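Long-range contacts in hypothetical protein (Streptococcus pneumoniae, PDB 2HIY), which is of unknown function but belongs to the conserved bacterial DUF1697 family, its chain folded round two antiparallel four-stranded sheets: residues D[5-10]-D[48-53]; D[58-63]-D[77-82]; D[103-108]-D[137-142]; D[128-133]-D[141-146]. All blocks are in the same frame, centred on the assembly; numbering follows the deposited sequence.

The four contacts illustrate how one chain uses the same sheet plan twice. Contacts 1 and 2 serve the first sheet: contact 1 joins two of its strands, and contact 2 lays helix 56-70 against one face, the two meeting where strand 5-10 adjoins strand 78-81. Contacts 3 and 4 serve the second sheet and share G141 and K142. The first three are buried, whereas contact 4 is only partly so. Chemistry follows place: contact 2 is purely apolar, contact 1 combines backbone pairing with aromatic packing, contact 3 adds a salt bridge, and contact 4 includes a bridging water. S78 of contact 2 hydrogen-bonds to Y108 of contact 3, joining the two halves.

Contact 1. Residues D[5-10]-D[48-53]; sequences TRYALL and IFFTSI
Y7 and F50 sit opposite each other in a hydrogen-bonded antiparallel pair; the side chains cross at a slant, and the rings, near parallel at 24°, are slid so far apart that they barely overlap. What F50 receives over its face is the CB of Y7, a CH-pi contact with that carbon 3.9 Å from the ring centroid, while L9 CB approaches the ring at its edge. The first torsion of F50 (chi1 68°) sets CG between the backbone N and the carbonyl carbon, which swings the ring across toward Y7. Water 1 links Y7 OH to S52 O. These strands, 5-10 and 47-52, are the central pair of a sheet with strand order 2-3-1-4, the beta-alpha-beta-beta-alpha-beta topology of a ferredoxin-like fold. On the face opposite Y7, R6 runs across T51: NH2 bonds to T51 OG1 at 2.8 Å, the oxygen lying in the guanidinium plane. One face of that guanidinium rests over the F49-F50 peptide, and NH2 also bonds to K38 O. On this same face A8 CB meets F49 CE1 at 3.6 Å, under cover of helix 171-182.

Contact 2. Residues D[58-63]-D[77-82]; sequences QLVEKL and FSLLSL
L63 and F77 make the tight end of this contact, with L63 CB only 3.7 Å from F77 CZ. The far rim of the F77 ring points into the helix, so that V60 O lies at its edge, close to the ring plane and 3.8 Å from F77 CZ. F77 CB already points toward the helix, and with CG set between the backbone N and the carbonyl carbon (chi1 57°) the ring carries on in that direction. Beside it, one methyl of L79 does the remaining work: L79 CD2 is 3.9 Å from V60 CG2, and the same carbon also meets L59 CB and L63 CD1, both at 4.2 Å. Helix 56-70 is the connection of a beta-alpha-beta crossover between strands 47-52 and 78-81, which run parallel with strand 5-10 between them, as in a ferredoxin-like fold. Y7, L9 and F50 of the neighbouring strands extend the apolar layer under L59 and L63. No hydrogen bond spans the interface, and the axes of helix and strand stay 10.5 Å apart, a separation bridged mostly by side chains. The packing is looser at L59, whose touch on L79 is among the longer ones; V60, though partly exposed, stays in close contact. The solvent side begins at Q58 and E61, both exposed, while K62 reaches back to bond L34 O through its NZ.

Contact 3. Residues D[103-108]-D[137-142]; sequences KDFLFY and GIFWGK
D104 with W140 and L106 with I138 form the hydrogen-bonded pairs of two antiparallel strands whose axes come within 4.5 Å, each pair closed by two backbone bonds. Next to the first pair, K142 folds back on itself, bent at chi2 and chi3, to bring NZ within 2.7 Å of D104 OD2. This salt bridge uses the anti lone pair of the carboxylate oxygen. The same ammonium donates to W140 O at 2.9 Å from the face of that carbonyl plane opposite to the one D104 N approaches, so one oxygen is gripped by two donors; Y153 adds a cation-pi contact to K142. L106 CD2 touches W140 CE3 at 3.8 Å, and the indole NE1 of W140 bonds to the carboxylate of E129. Strands 102-108 and 137-142 are the inner two of the second sheet, which repeats the 2-3-1-4 order of a ferredoxin-like fold. On its other face two aromatic rings meet. F105, with CG anti to its backbone N (chi1 -165°), leans across to F139 and presents its edge to the F139 face in a T-shaped pair, centroids 4.7 Å apart and planes at 74°. F105 CZ meanwhile reaches G137 N at 3.5 Å. At the end of strand 102-108 the Y108 ring lies flat over G137, whose CA sits 3.5 Å from the ring centroid in a CH-pi contact. Y108 then passes crosswise to I138, back on the L106 face, with Y108 OH 3.7 Å from I138 CG1.

Contact 4. Residues D[128-133]-D[141-146]; sequences DEVLYF and GKFSEE
F143 crosses the side chain of D128 at about a right angle, the ring and carboxylate planes 30° apart, with CD2 of F143 3.3 Å from D128 OD1. The other carboxylate oxygen, OD2, is held by S147. With CG anti to its carbonyl carbon (chi1 -69°), F143 turns its ring toward the neighbouring strand, edge-on to E129 N. The ring then ends beside V130, with F143 CZ 3.8 Å from V130 CG1, a less certain contact because the valine has two conformers. Beneath this exposed ring the backbones are joined firmly: V130 and G141 exchange two hydrogen bonds, and F143 N adds a longer one to D128 O at 3.2 Å, almost straight at 171°. D128 O has a second donor in water 2, which in turn accepts from S144 N and so bridges the strands just past their paired part. S144 OG accepts from E146 N at 3.1 Å, shaping an ST turn. On the face opposite F143, E129 is buried, and its carboxylate takes backbone N-H groups from K127, A152 and Y153, which fix its position and would probably favour its ionised form. Packing of E145 on A119 of a second subunit places this region close to a subunit interface. The whole is the open end of an antiparallel beta hairpin, in which strand 129-133 forms one border of the ferredoxin-like sheet.

Contact 1. Residues D[5-10]-D[48-53]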
loop_
_atom_site.group_PDB
_atom_site.type_symbol
_atom_site.label_atom_id
_atom_site.label_comp_id
_atom_site.label_asym_id
_atom_site.label_seq_id
_atom_site.Cartn_x
_atom_site.Cartn_y
_atom_site.Cartn_z
ATOM N N THR D 5 14.748 25.237 31.695
ATOM C CA THR D 5 14.715 25.446 30.247
ATOM C C THR D 5 13.716 24.490 29.653
ATOM O O THR D 5 13.650 23.340 30.059
ATOM C CB THR D 5 16.124 25.206 29.676
ATOM O OG1 THR D 5 17.015 26.151 30.269
ATOM C CG2 THR D 5 16.182 25.339 28.140
ATOM N N ARG D 6 12.938 24.973 28.694
ATOM C CA ARG D 6 12.001 24.169 27.961
ATOM C C ARG D 6 12.698 23.677 26.692
ATOM O O ARG D 6 13.326 24.459 25.951
ATOM C CB ARG D 6 10.754 24.993 27.621
ATOM C CG ARG D 6 9.600 24.190 27.059
ATOM C CD ARG D 6 8.790 23.555 28.179
ATOM N NE ARG D 6 7.647 22.794 27.686
ATOM C CZ ARG D 6 7.111 21.773 28.360
ATOM N NH1 ARG D 6 6.058 21.134 27.872
ATOM N NH2 ARG D 6 7.645 21.388 29.511
ATOM N N TYR D 7 12.583 22.374 26.470
ATOM C CA TYR D 7 13.231 21.653 25.369
ATOM C C TYR D 7 12.231 20.960 24.477
ATOM O O TYR D 7 11.161 20.541 24.944
ATOM C CB TYR D 7 14.161 20.556 25.906
ATOM C CG TYR D 7 15.397 21.091 26.579
ATOM C CD1 TYR D 7 15.449 21.260 27.968
ATOM C CD2 TYR D 7 16.523 21.445 25.827
ATOM C CE1 TYR D 7 16.561 21.769 28.580
ATOM C CE2 TYR D 7 17.671 21.944 26.435
ATOM C CZ TYR D 7 17.681 22.111 27.827
ATOM O OH TYR D 7 18.792 22.604 28.490
ATOM N N ALA D 8 12.584 20.841 23.195
ATOM C CA ALA D 8 11.912 19.961 22.252
ATOM C C ALA D 8 12.871 18.819 21.959
ATOM O O ALA D 8 14.053 19.029 21.647
ATOM C CB ALA D 8 11.567 20.703 20.933
ATOM N N LEU D 9 12.335 17.617 22.061
ATOM C CA LEU D 9 13.025 16.378 21.765
ATOM C C LEU D 9 12.323 15.751 20.569
ATOM O O LEU D 9 11.154 15.373 20.671
ATOM C CB LEU D 9 12.887 15.468 22.991
ATOM C CG LEU D 9 13.403 14.029 22.857
ATOM C CD1 LEU D 9 14.894 13.971 22.498
ATOM C CD2 LEU D 9 13.131 13.288 24.202
ATOM N N LEU D 10 13.020 15.674 19.442
ATOM C CA LEU D 10 12.426 15.197 18.187
ATOM C C LEU D 10 13.128 13.935 17.764
ATOM O O LEU D 10 14.358 13.876 17.778
ATOM C CB LEU D 10 12.567 16.262 17.082
ATOM C CG LEU D 10 12.176 17.682 17.491
ATOM C CD1 LEU D 10 12.449 18.564 16.258
ATOM C CD2 LEU D 10 10.736 17.788 17.952
ATOM N N ILE D 48 8.430 15.622 21.506
ATOM C CA ILE D 48 8.306 15.652 22.958
ATOM C C ILE D 48 8.819 16.971 23.481
ATOM O O ILE D 48 9.807 17.511 22.957
ATOM C CB ILE D 48 9.132 14.482 23.606
ATOM C CG1 ILE D 48 8.440 13.159 23.315
ATOM C CG2 ILE D 48 9.284 14.660 25.131
ATOM C CD1 ILE D 48 7.272 12.844 24.299
ATOM N N PHE D 49 8.165 17.503 24.512
ATOM C CA PHE D 49 8.576 18.731 25.129
ATOM C C PHE D 49 8.680 18.510 26.619
ATOM O O PHE D 49 7.845 17.805 27.210
ATOM C CB PHE D 49 7.567 19.855 24.803
ATOM C CG PHE D 49 7.329 19.983 23.342
ATOM C CD1 PHE D 49 8.134 20.820 22.552
ATOM C CD2 PHE D 49 6.422 19.137 22.717
ATOM C CE1 PHE D 49 7.960 20.861 21.159
ATOM C CE2 PHE D 49 6.245 19.155 21.330
ATOM C CZ PHE D 49 7.040 20.027 20.545
ATOM N N PHE D 50 9.711 19.087 27.210
ATOM C CA PHE D 50 9.901 18.922 28.648
ATOM C C PHE D 50 10.686 20.099 29.194
ATOM O O PHE D 50 11.303 20.848 28.425
ATOM C CB PHE D 50 10.604 17.591 28.964
ATOM C CG PHE D 50 12.030 17.526 28.501
ATOM C CD1 PHE D 50 13.086 17.968 29.312
ATOM C CD2 PHE D 50 12.332 16.975 27.254
ATOM C CE1 PHE D 50 14.421 17.915 28.876
ATOM C CE2 PHE D 50 13.654 16.918 26.820
ATOM C CZ PHE D 50 14.707 17.369 27.635
ATOM N N THR D 51 10.698 20.228 30.514
ATOM C CA THR D 51 11.436 21.271 31.163
ATOM C C THR D 51 12.489 20.631 32.045
ATOM O O THR D 51 12.252 19.595 32.673
ATOM C CB THR D 51 10.486 22.153 31.987
ATOM O OG1 THR D 51 9.510 22.696 31.098
ATOM C CG2 THR D 51 11.225 23.306 32.684
ATOM N N SER D 52 13.661 21.240 32.089
ATOM C CA SER D 52 14.733 20.775 32.940
ATOM C C SER D 52 15.760 21.851 33.205
ATOM O O SER D 52 16.053 22.661 32.318
ATOM C CB SER D 52 15.436 19.554 32.327
ATOM O OG SER D 52 16.441 19.043 33.184
ATOM N N ILE D 53 16.341 21.813 34.391
ATOM C CA ILE D 53 17.451 22.679 34.740
ATOM C C ILE D 53 18.783 21.925 34.644
ATOM O O ILE D 53 19.844 22.512 34.847
ATOM C CB ILE D 53 17.217 23.269 36.166
ATOM C CG1 ILE D 53 18.080 24.509 36.430
ATOM C CG2 ILE D 53 17.423 22.220 37.230
ATOM C CD1 ILE D 53 17.592 25.320 37.629
HETATM O O HOH W 1 18.510 22.883 31.110
#

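Contact 2. Residues D[58-63]-D[77-82]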
loop_
_atom_site.group_PDB
_atom_site.type_symbol
_atom_site.label_atom_id
_atom_site.label_comp_id
_atom_site.label_asym_id
_atom_site.label_seq_id
_atom_site.Cartn_x
_atom_site.Cartn_y
_atom_site.Cartn_z
ATOM N N GLN D 58 24.316 16.533 30.225
ATOM C CA GLN D 58 23.750 15.458 31.022
ATOM C C GLN D 58 22.403 14.999 30.488
ATOM O O GLN D 58 22.105 13.801 30.538
ATOM C CB GLN D 58 23.673 15.828 32.506
ATOM C CG GLN D 58 25.067 15.761 33.160
ATOM C CD GLN D 58 25.132 16.154 34.628
ATOM O OE1 GLN D 58 24.155 16.617 35.232
ATOM N NE2 GLN D 58 26.309 15.971 35.214
ATOM N N LEU D 59 21.601 15.935 29.960
ATOM C CA LEU D 59 20.330 15.547 29.342
ATOM C C LEU D 59 20.553 14.623 28.147
ATOM O O LEU D 59 19.862 13.629 27.977
ATOM C CB LEU D 59 19.509 16.771 28.911
ATOM C CG LEU D 59 18.906 17.574 30.064
ATOM C CD1 LEU D 59 18.363 18.855 29.518
ATOM C CD2 LEU D 59 17.797 16.799 30.753
ATOM N N VAL D 60 21.513 14.982 27.298
ATOM C CA VAL D 60 21.829 14.151 26.132
ATOM C C VAL D 60 22.310 12.760 26.557
ATOM O O VAL D 60 21.883 11.748 25.993
ATOM C CB VAL D 60 22.864 14.862 25.233
ATOM C CG1 VAL D 60 23.358 13.930 24.104
ATOM C CG2 VAL D 60 22.251 16.127 24.629
ATOM N N GLU D 61 23.187 12.686 27.560
ATOM C CA GLU D 61 23.680 11.384 28.011
ATOM C C GLU D 61 22.533 10.545 28.591
ATOM O O GLU D 61 22.412 9.361 28.311
ATOM C CB GLU D 61 24.806 11.566 29.032
ATOM C CG GLU D 61 25.478 10.295 29.536
ATOM C CD GLU D 61 26.452 10.604 30.673
ATOM O OE1 GLU D 61 26.934 11.764 30.774
ATOM O OE2 GLU D 61 26.728 9.686 31.475
ATOM N N LYS D 62 21.673 11.183 29.382
ATOM C CA LYS D 62 20.577 10.453 29.989
ATOM C C LYS D 62 19.615 9.942 28.934
ATOM O O LYS D 62 19.103 8.824 29.032
ATOM C CB LYS D 62 19.802 11.333 30.970
ATOM C CG LYS D 62 20.482 11.455 32.318
ATOM C CD LYS D 62 19.736 12.436 33.221
ATOM C CE LYS D 62 18.349 11.906 33.588
ATOM N NZ LYS D 62 17.763 12.571 34.788
ATOM N N LEU D 63 19.344 10.773 27.925
ATOM C CA LEU D 63 18.419 10.353 26.866
ATOM C C LEU D 63 19.009 9.255 26.003
ATOM O O LEU D 63 18.326 8.323 25.622
ATOM C CB LEU D 63 17.958 11.539 26.022
ATOM C CG LEU D 63 16.973 12.460 26.734
ATOM C CD1 LEU D 63 16.893 13.800 26.018
ATOM C CD2 LEU D 63 15.608 11.822 26.828
ATOM N N PHE D 77 18.578 11.712 17.850
ATOM C CA PHE D 77 17.499 12.607 18.222
ATOM C C PHE D 77 17.981 14.038 18.146
ATOM O O PHE D 77 19.183 14.299 18.283
ATOM C CB PHE D 77 16.932 12.274 19.624
ATOM C CG PHE D 77 17.953 12.309 20.740
ATOM C CD1 PHE D 77 18.249 13.475 21.447
ATOM C CD2 PHE D 77 18.540 11.130 21.167
ATOM C CE1 PHE D 77 19.175 13.473 22.502
ATOM C CE2 PHE D 77 19.458 11.126 22.234
ATOM C CZ PHE D 77 19.777 12.298 22.894
ATOM N N SER D 78 17.028 14.952 17.964
ATOM C CA SER D 78 17.291 16.372 18.044
ATOM C C SER D 78 16.829 16.864 19.418
ATOM O O SER D 78 15.782 16.434 19.911
ATOM C CB SER D 78 16.495 17.116 16.984
ATOM O OG SER D 78 16.730 16.553 15.697
ATOM N N LEU D 79 17.639 17.698 20.037
ATOM C CA LEU D 79 17.282 18.284 21.336
ATOM C C LEU D 79 17.629 19.757 21.272
ATOM O O LEU D 79 18.806 20.136 21.100
ATOM C CB LEU D 79 18.068 17.591 22.450
ATOM C CG LEU D 79 17.696 18.080 23.865
ATOM C CD1 LEU D 79 16.267 17.772 24.249
ATOM C CD2 LEU D 79 18.647 17.459 24.880
ATOM N N LEU D 80 16.607 20.594 21.410
ATOM C CA LEU D 80 16.826 22.030 21.287
ATOM C C LEU D 80 15.966 22.781 22.273
ATOM O O LEU D 80 14.891 22.314 22.640
ATOM C CB LEU D 80 16.515 22.487 19.859
ATOM C CG LEU D 80 15.139 22.126 19.337
ATOM C CD1 LEU D 80 14.284 23.377 19.212
ATOM C CD2 LEU D 80 15.329 21.523 17.966
ATOM N N SER D 81 16.411 23.970 22.657
ATOM C CA SER D 81 15.687 24.754 23.644
ATOM C C SER D 81 14.773 25.793 23.007
ATOM O O SER D 81 14.913 26.145 21.836
ATOM C CB SER D 81 16.687 25.480 24.549
ATOM O OG SER D 81 17.403 26.417 23.774
ATOM N N LEU D 82 13.879 26.355 23.819
ATOM C CA LEU D 82 13.082 27.502 23.376
ATOM C C LEU D 82 13.999 28.638 22.912
ATOM O O LEU D 82 13.738 29.245 21.870
ATOM C CB LEU D 82 12.163 27.984 24.510
ATOM C CG LEU D 82 11.410 29.309 24.281
ATOM C CD1 LEU D 82 10.411 29.226 23.131
ATOM C CD2 LEU D 82 10.733 29.803 25.584
#

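Contact 3. Residues D[103-108]-D[137-142]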
loop_
_atom_site.group_PDB
_atom_site.type_symbol
_atom_site.label_atom_id
_atom_site.label_comp_id
_atom_site.label_asym_id
_atom_site.label_seq_id
_atom_site.Cartn_x
_atom_site.Cartn_y
_atom_site.Cartn_z
ATOM N N LYS D 103 7.431 22.671 2.050
ATOM C CA LYS D 103 8.481 23.276 2.862
ATOM C C LYS D 103 8.804 22.351 4.005
ATOM O O LYS D 103 7.897 21.978 4.737
ATOM C CB LYS D 103 8.063 24.630 3.381
ATOM C CG LYS D 103 7.863 25.680 2.270
ATOM C CD LYS D 103 7.442 27.039 2.806
ATOM C CE LYS D 103 6.013 26.992 3.363
ATOM N NZ LYS D 103 5.473 28.350 3.686
ATOM N N ASP D 104 10.054 21.981 4.139
ATOM C CA ASP D 104 10.505 21.092 5.199
ATOM C C ASP D 104 11.673 21.682 5.950
ATOM O O ASP D 104 12.473 22.427 5.371
ATOM C CB ASP D 104 10.886 19.754 4.593
ATOM C CG ASP D 104 9.694 19.112 3.900
ATOM O OD1 ASP D 104 8.724 18.746 4.605
ATOM O OD2 ASP D 104 9.671 19.027 2.648
ATOM N N PHE D 105 11.776 21.329 7.236
ATOM C CA PHE D 105 12.953 21.691 8.002
ATOM C C PHE D 105 13.639 20.382 8.376
ATOM O O PHE D 105 12.993 19.494 8.934
ATOM C CB PHE D 105 12.594 22.468 9.260
ATOM C CG PHE D 105 13.779 23.163 9.882
ATOM C CD1 PHE D 105 14.261 24.329 9.326
ATOM C CD2 PHE D 105 14.435 22.631 10.981
ATOM C CE1 PHE D 105 15.339 24.984 9.880
ATOM C CE2 PHE D 105 15.492 23.275 11.546
ATOM C CZ PHE D 105 15.963 24.460 10.986
ATOM N N LEU D 106 14.924 20.296 8.091
ATOM C CA LEU D 106 15.723 19.114 8.426
ATOM C C LEU D 106 16.497 19.439 9.703
ATOM O O LEU D 106 17.527 20.112 9.645
ATOM C CB LEU D 106 16.702 18.789 7.285
ATOM C CG LEU D 106 16.094 18.253 5.976
ATOM C CD1 LEU D 106 15.232 19.317 5.285
ATOM C CD2 LEU D 106 17.213 17.865 5.022
ATOM N N PHE D 107 15.977 18.996 10.851
ATOM C CA PHE D 107 16.619 19.323 12.125
ATOM C C PHE D 107 17.874 18.488 12.322
ATOM O O PHE D 107 17.859 17.253 12.173
ATOM C CB PHE D 107 15.706 19.002 13.297
ATOM C CG PHE D 107 14.593 19.994 13.524
ATOM C CD1 PHE D 107 14.791 21.123 14.325
ATOM C CD2 PHE D 107 13.287 19.769 13.014
ATOM C CE1 PHE D 107 13.728 22.038 14.581
ATOM C CE2 PHE D 107 12.237 20.665 13.279
ATOM C CZ PHE D 107 12.474 21.793 14.053
ATOM N N TYR D 108 18.974 19.153 12.667
ATOM C CA TYR D 108 20.173 18.440 13.043
ATOM C C TYR D 108 19.936 17.637 14.315
ATOM O O TYR D 108 19.080 17.960 15.113
ATOM C CB TYR D 108 21.313 19.431 13.243
ATOM C CG TYR D 108 21.675 20.246 12.004
ATOM C CD1 TYR D 108 21.664 19.679 10.722
ATOM C CD2 TYR D 108 22.094 21.582 12.142
ATOM C CE1 TYR D 108 22.033 20.458 9.582
ATOM C CE2 TYR D 108 22.461 22.341 11.028
ATOM C CZ TYR D 108 22.448 21.768 9.781
ATOM O OH TYR D 108 22.850 22.547 8.694
ATOM N N GLY D 137 19.219 23.507 11.688
ATOM C CA GLY D 137 18.927 22.586 10.616
ATOM C C GLY D 137 18.812 23.335 9.312
ATOM O O GLY D 137 19.197 24.495 9.203
ATOM N N ILE D 138 18.233 22.635 8.341
ATOM C CA ILE D 138 18.185 23.139 6.954
ATOM C C ILE D 138 16.745 23.450 6.579
ATOM O O ILE D 138 15.872 22.581 6.694
ATOM C CB ILE D 138 18.719 22.082 5.955
ATOM C CG1 ILE D 138 20.106 21.619 6.395
ATOM C CG2 ILE D 138 18.771 22.664 4.529
ATOM C CD1 ILE D 138 20.667 20.470 5.562
ATOM N N PHE D 139 16.463 24.696 6.171
ATOM C CA PHE D 139 15.190 25.012 5.539
ATOM C C PHE D 139 15.244 24.563 4.087
ATOM O O PHE D 139 16.203 24.897 3.393
ATOM C CB PHE D 139 14.968 26.535 5.511
ATOM C CG PHE D 139 15.025 27.227 6.860
ATOM C CD1 PHE D 139 13.857 27.402 7.594
ATOM C CD2 PHE D 139 16.228 27.764 7.363
ATOM C CE1 PHE D 139 13.879 28.083 8.820
ATOM C CE2 PHE D 139 16.259 28.422 8.578
ATOM C CZ PHE D 139 15.067 28.601 9.300
ATOM N N TRP D 140 14.226 23.865 3.593
ATOM C CA TRP D 140 14.304 23.364 2.212
ATOM C C TRP D 140 12.940 23.412 1.589
ATOM O O TRP D 140 11.997 22.698 2.008
ATOM C CB TRP D 140 14.881 21.958 2.221
ATOM C CG TRP D 140 15.441 21.448 0.947
ATOM C CD1 TRP D 140 15.084 21.749 -0.353
ATOM C CD2 TRP D 140 16.507 20.505 0.851
ATOM N NE1 TRP D 140 15.869 21.043 -1.259
ATOM C CE2 TRP D 140 16.754 20.274 -0.533
ATOM C CE3 TRP D 140 17.289 19.823 1.801
ATOM C CZ2 TRP D 140 17.753 19.384 -0.980
ATOM C CZ3 TRP D 140 18.280 18.941 1.359
ATOM C CH2 TRP D 140 18.499 18.740 -0.024
ATOM N N GLY D 141 12.783 24.305 0.609
ATOM C CA GLY D 141 11.492 24.556 -0.034
ATOM C C GLY D 141 11.533 23.998 -1.439
ATOM O O GLY D 141 12.550 24.087 -2.128
ATOM N N LYS D 142 10.417 23.405 -1.841
ATOM C CA LYS D 142 10.256 22.924 -3.202
ATOM C C LYS D 142 9.066 23.673 -3.810
ATOM O O LYS D 142 7.970 23.695 -3.247
ATOM C CB LYS D 142 10.015 21.394 -3.197
ATOM C CG LYS D 142 11.258 20.518 -2.885
ATOM C CD LYS D 142 11.775 20.568 -1.454
ATOM C CE LYS D 142 10.758 20.165 -0.428
ATOM N NZ LYS D 142 11.415 20.031 0.922
#

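Contact 4. Residues D[128-133]-D[141-146]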
loop_
_atom_site.group_PDB
_atom_site.type_symbol
_atom_site.label_atom_id
_atom_site.label_comp_id
_atom_site.label_asym_id
_atom_site.label_seq_id
_atom_site.Cartn_x
_atom_site.Cartn_y
_atom_site.Cartn_z
ATOM N N ASP D 128 14.172 22.641 -8.877
ATOM C CA ASP D 128 13.126 23.650 -8.598
ATOM C C ASP D 128 12.882 23.729 -7.082
ATOM O O ASP D 128 11.836 23.351 -6.547
ATOM C CB ASP D 128 11.844 23.316 -9.338
ATOM C CG ASP D 128 10.854 24.478 -9.370
ATOM O OD1 ASP D 128 11.306 25.636 -9.169
ATOM O OD2 ASP D 128 9.651 24.186 -9.591
ATOM N N GLU D 129 13.893 24.266 -6.407
ATOM C CA GLU D 129 13.939 24.225 -4.962
ATOM C C GLU D 129 14.935 25.236 -4.475
ATOM O O GLU D 129 15.760 25.746 -5.251
ATOM C CB GLU D 129 14.338 22.807 -4.492
ATOM C CG GLU D 129 15.781 22.443 -4.831
ATOM C CD GLU D 129 15.977 20.960 -4.950
ATOM O OE1 GLU D 129 15.740 20.236 -3.951
ATOM O OE2 GLU D 129 16.328 20.492 -6.052
ATOM N N VAL D 130 14.893 25.462 -3.167
ATOM C CA VAL D 130 15.726 26.448 -2.514
ATOM C C VAL D 130 16.007 25.955 -1.097
ATOM O O VAL D 130 15.110 25.432 -0.422
ATOM C CB VAL D 130 15.037 27.827 -2.494
ATOM C CG1 VAL D 130 13.709 27.759 -1.728
ATOM C CG2 VAL D 130 15.978 28.899 -1.924
ATOM N N LEU D 131 17.241 26.094 -0.637
ATOM C CA LEU D 131 17.528 25.680 0.729
ATOM C C LEU D 131 18.418 26.694 1.415
ATOM O O LEU D 131 19.174 27.411 0.731
ATOM C CB LEU D 131 18.098 24.240 0.806
ATOM C CG LEU D 131 19.464 24.007 0.138
ATOM C CD1 LEU D 131 20.629 24.231 1.121
ATOM C CD2 LEU D 131 19.559 22.579 -0.337
ATOM N N TYR D 132 18.377 26.716 2.735
ATOM C CA TYR D 132 19.179 27.637 3.508
ATOM C C TYR D 132 19.662 26.914 4.755
ATOM O O TYR D 132 18.862 26.294 5.442
ATOM C CB TYR D 132 18.364 28.888 3.865
ATOM C CG TYR D 132 19.162 29.929 4.613
ATOM C CD1 TYR D 132 19.872 30.886 3.908
ATOM C CD2 TYR D 132 19.234 29.939 6.006
ATOM C CE1 TYR D 132 20.618 31.847 4.564
ATOM C CE2 TYR D 132 20.006 30.888 6.676
ATOM C CZ TYR D 132 20.691 31.819 5.928
ATOM O OH TYR D 132 21.443 32.795 6.571
ATOM N N PHE D 133 20.945 27.022 5.079
ATOM C CA PHE D 133 21.496 26.363 6.249
ATOM C C PHE D 133 21.292 27.242 7.465
ATOM O O PHE D 133 21.957 28.280 7.586
ATOM C CB PHE D 133 23.004 26.110 6.028
ATOM C CG PHE D 133 23.280 25.113 4.949
ATOM C CD1 PHE D 133 23.080 23.753 5.144
ATOM C CD2 PHE D 133 23.750 25.538 3.715
ATOM C CE1 PHE D 133 23.314 22.855 4.113
ATOM C CE2 PHE D 133 24.001 24.622 2.689
ATOM C CZ PHE D 133 23.773 23.266 2.905
ATOM N N GLY D 141 12.783 24.305 0.609
ATOM C CA GLY D 141 11.492 24.556 -0.034
ATOM C C GLY D 141 11.533 23.998 -1.439
ATOM O O GLY D 141 12.550 24.087 -2.128
ATOM N N LYS D 142 10.417 23.405 -1.841
ATOM C CA LYS D 142 10.256 22.924 -3.202
ATOM C C LYS D 142 9.066 23.673 -3.810
ATOM O O LYS D 142 7.970 23.695 -3.247
ATOM C CB LYS D 142 10.015 21.394 -3.197
ATOM C CG LYS D 142 11.258 20.518 -2.885
ATOM C CD LYS D 142 11.775 20.568 -1.454
ATOM C CE LYS D 142 10.758 20.165 -0.428
ATOM N NZ LYS D 142 11.415 20.031 0.922
ATOM N N PHE D 143 9.268 24.294 -4.969
ATOM C CA PHE D 143 8.290 25.275 -5.446
ATOM C C PHE D 143 7.016 24.693 -5.952
ATOM O O PHE D 143 5.958 25.318 -5.768
ATOM C CB PHE D 143 8.908 26.187 -6.494
ATOM C CG PHE D 143 9.941 27.102 -5.933
ATOM C CD1 PHE D 143 9.551 28.199 -5.182
ATOM C CD2 PHE D 143 11.291 26.887 -6.136
ATOM C CE1 PHE D 143 10.505 29.062 -4.628
ATOM C CE2 PHE D 143 12.274 27.749 -5.587
ATOM C CZ PHE D 143 11.856 28.833 -4.826
ATOM N N SER D 144 7.065 23.516 -6.576
ATOM C CA SER D 144 5.869 23.056 -7.300
ATOM C C SER D 144 5.691 21.562 -7.276
ATOM O O SER D 144 6.649 20.804 -7.432
ATOM C CB SER D 144 5.976 23.521 -8.754
ATOM O OG SER D 144 4.884 23.009 -9.511
ATOM N N GLU D 145 4.442 21.119 -7.163
ATOM C CA GLU D 145 4.169 19.700 -7.306
ATOM C C GLU D 145 4.558 19.169 -8.682
ATOM O O GLU D 145 4.985 18.011 -8.791
ATOM C CB GLU D 145 2.678 19.406 -7.046
ATOM C CG GLU D 145 2.237 19.665 -5.580
ATOM C CD GLU D 145 2.780 18.671 -4.556
ATOM O OE1 GLU D 145 3.229 17.577 -4.943
ATOM O OE2 GLU D 145 2.762 18.983 -3.345
ATOM N N GLU D 146 4.447 19.980 -9.721
ATOM C CA GLU D 146 4.752 19.489 -11.071
ATOM C C GLU D 146 6.243 19.239 -11.326
ATOM O O GLU D 146 6.591 18.468 -12.227
ATOM C CB GLU D 146 4.183 20.431 -12.129
ATOM C CG GLU D 146 4.536 20.086 -13.581
ATOM C CD GLU D 146 5.503 21.079 -14.209
ATOM O OE1 GLU D 146 6.620 21.260 -13.673
ATOM O OE2 GLU D 146 5.145 21.683 -15.246
HETATM O O HOH W 2 9.439 21.762 -6.795
#